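Local coordinates for probable ABC transporter extracellular-binding protein YckB (Bacillus subtilis, PDB 2IEE) that probably serves as the extracellular solute-binding component of an ABC transport system, as a lipoprotein of the family 3 solute-binding proteins, at residues Ala102-Tyr107 and Lys208-Met213. Residues are numbered along the deposited sequence; the frame is centred on the assembly and turned at random.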
loop_
_atom_site.group_PDB
_atom_site.type_symbol
_atom_site.label_atom_id
_atom_site.label_comp_id
_atom_site.label_asym_id
_atom_site.label_seq_id
_atom_site.Cartn_x
_atom_site.Cartn_y
_atom_site.Cartn_z
ATOM N N ALA A 102 5.225 17.748 2.970
ATOM C CA ALA A 102 6.126 17.633 1.835
ATOM C C ALA A 102 6.294 16.145 1.541
ATOM O O ALA A 102 6.743 15.383 2.395
ATOM C CB ALA A 102 7.467 18.250 2.161
ATOM N N PHE A 103 5.921 15.734 0.337
ATOM C CA PHE A 103 6.044 14.340 -0.067
ATOM C C PHE A 103 7.301 14.135 -0.896
ATOM O O PHE A 103 7.795 15.059 -1.541
ATOM C CB PHE A 103 4.855 13.923 -0.931
ATOM C CG PHE A 103 3.611 13.616 -0.163
ATOM C CD1 PHE A 103 3.447 12.380 0.448
ATOM C CD2 PHE A 103 2.574 14.539 -0.103
ATOM C CE1 PHE A 103 2.259 12.062 1.101
ATOM C CE2 PHE A 103 1.384 14.238 0.546
ATOM C CZ PHE A 103 1.225 12.993 1.148
ATOM N N SER A 104 7.815 12.912 -0.879
ATOM C CA SER A 104 8.968 12.580 -1.695
ATOM C C SER A 104 8.314 12.201 -3.019
ATOM O O SER A 104 7.088 12.190 -3.117
ATOM C CB SER A 104 9.691 11.356 -1.136
ATOM O OG SER A 104 8.859 10.200 -1.200
ATOM N N THR A 105 9.112 11.914 -4.038
ATOM C CA THR A 105 8.538 11.480 -5.297
ATOM C C THR A 105 7.894 10.147 -4.914
ATOM O O THR A 105 8.312 9.512 -3.948
ATOM C CB THR A 105 9.623 11.263 -6.368
ATOM O OG1 THR A 105 10.729 10.557 -5.791
ATOM C CG2 THR A 105 10.111 12.607 -6.915
ATOM N N PRO A 106 6.859 9.716 -5.644
ATOM C CA PRO A 106 6.203 8.448 -5.310
ATOM C C PRO A 106 7.066 7.222 -5.609
ATOM O O PRO A 106 7.883 7.243 -6.528
ATOM C CB PRO A 106 4.938 8.465 -6.172
ATOM C CG PRO A 106 4.751 9.935 -6.540
ATOM C CD PRO A 106 6.165 10.395 -6.750
ATOM N N TYR A 107 6.894 6.162 -4.822
ATOM C CA TYR A 107 7.632 4.929 -5.061
ATOM C C TYR A 107 6.705 3.717 -5.207
ATOM O O TYR A 107 7.153 2.569 -5.219
ATOM C CB TYR A 107 8.703 4.685 -3.987
ATOM C CG TYR A 107 8.362 5.087 -2.571
ATOM C CD1 TYR A 107 7.431 4.374 -1.825
ATOM C CD2 TYR A 107 9.030 6.143 -1.953
ATOM C CE1 TYR A 107 7.178 4.694 -0.495
ATOM C CE2 TYR A 107 8.786 6.472 -0.618
ATOM C CZ TYR A 107 7.859 5.743 0.103
ATOM O OH TYR A 107 7.613 6.041 1.424
ATOM N N LYS A 208 -1.159 6.601 -5.367
ATOM C CA LYS A 208 0.290 6.502 -5.282
ATOM C C LYS A 208 0.732 6.865 -3.874
ATOM O O LYS A 208 0.095 7.686 -3.206
ATOM C CB LYS A 208 0.961 7.425 -6.306
ATOM C CG LYS A 208 0.601 8.903 -6.209
ATOM C CD LYS A 208 1.168 9.653 -7.417
ATOM C CE LYS A 208 0.697 11.101 -7.487
ATOM N NZ LYS A 208 1.224 11.780 -8.712
ATOM N N GLN A 209 1.816 6.242 -3.420
ATOM C CA GLN A 209 2.336 6.485 -2.080
ATOM C C GLN A 209 3.761 7.033 -2.097
ATOM O O GLN A 209 4.553 6.751 -3.003
ATOM C CB GLN A 209 2.299 5.195 -1.254
ATOM C CG GLN A 209 0.919 4.595 -1.084
ATOM C CD GLN A 209 0.361 4.045 -2.378
ATOM O OE1 GLN A 209 1.006 3.243 -3.045
ATOM N NE2 GLN A 209 -0.848 4.466 -2.733
ATOM N N ALA A 210 4.083 7.816 -1.075
ATOM C CA ALA A 210 5.402 8.422 -0.973
ATOM C C ALA A 210 5.725 8.716 0.477
ATOM O O ALA A 210 4.867 8.574 1.351
ATOM C CB ALA A 210 5.441 9.725 -1.788
ATOM N N LEU A 211 6.960 9.138 0.728
ATOM C CA LEU A 211 7.394 9.470 2.075
ATOM C C LEU A 211 6.824 10.827 2.488
ATOM O O LEU A 211 6.875 11.794 1.723
ATOM C CB LEU A 211 8.919 9.515 2.143
ATOM C CG LEU A 211 9.486 9.696 3.552
ATOM C CD1 LEU A 211 9.258 8.419 4.371
ATOM C CD2 LEU A 211 10.974 10.033 3.460
ATOM N N VAL A 212 6.293 10.893 3.701
ATOM C CA VAL A 212 5.693 12.125 4.208
ATOM C C VAL A 212 6.586 12.840 5.219
ATOM O O VAL A 212 7.064 12.236 6.181
ATOM C CB VAL A 212 4.338 11.839 4.895
ATOM C CG1 VAL A 212 3.609 13.139 5.161
ATOM C CG2 VAL A 212 3.492 10.908 4.030
HETATM N N MSE A 213 6.823 14.124 4.994
HETATM C CA MSE A 213 7.629 14.897 5.925
HETATM C C MSE A 213 7.120 16.326 6.070
HETATM O O MSE A 213 6.286 16.787 5.285
HETATM C CB MSE A 213 9.117 14.852 5.526
HETATM C CG MSE A 213 9.435 15.132 4.071
HETATM SE SE MSE A 213 11.018 14.174 3.387
HETATM C CE MSE A 213 10.197 13.507 1.768
#
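Ala102 and Met213 form an antiparallel hydrogen-bonded pair, Ala102 N to Met213 O at 2.7 Å and nearly straight, with Met213 N returning to Ala102 O. At the next, non-hydrogen-bonded pair, Phe103 and Val212 lie side by side, Phe103 CE1 3.4 Å from Val212 CG2. Next along, Ser104 N donates to Leu211 O, and the return bond uses a side chain: Leu211 N gives its hydrogen to Ser104 OG at 2.9 Å. A chi1 of 64° sets this hydroxyl between its own backbone N and carbonyl carbon, where it also donates to Thr105 O. Ala210 CB packs 3.2 Å from Ser104 O, and the selenomethionine Met213 curls CE against Ser104 CB. Tyr107 N donates to Gln209 O, while the Tyr107 ring turns one face to Ala210, whose CA makes a CH-pi contact 4.0 Å from the ring centroid. The phenol OH is hydrogen-bonded to Glu50 OE2. A leucine in place of Tyr107 would probably leave the Glu50 carboxylate without this partner and Ala210 CA without its aromatic face. The margin is looser: Pro106 and the extended Lys208 chain run alongside, Pro106 CG 3.7 Å from Lys208 CD, both residues partly exposed. Strand 101-103 edges the mixed sheet along the broken strand 197-214, which with its antiparallel neighbour 108-116 is consistent with the strands crossing between the lobes of a type II periplasmic-binding-protein fold; helix 218-234 packs on Ala102, Ser104 and Met213, and helix 95-98 on Phe103.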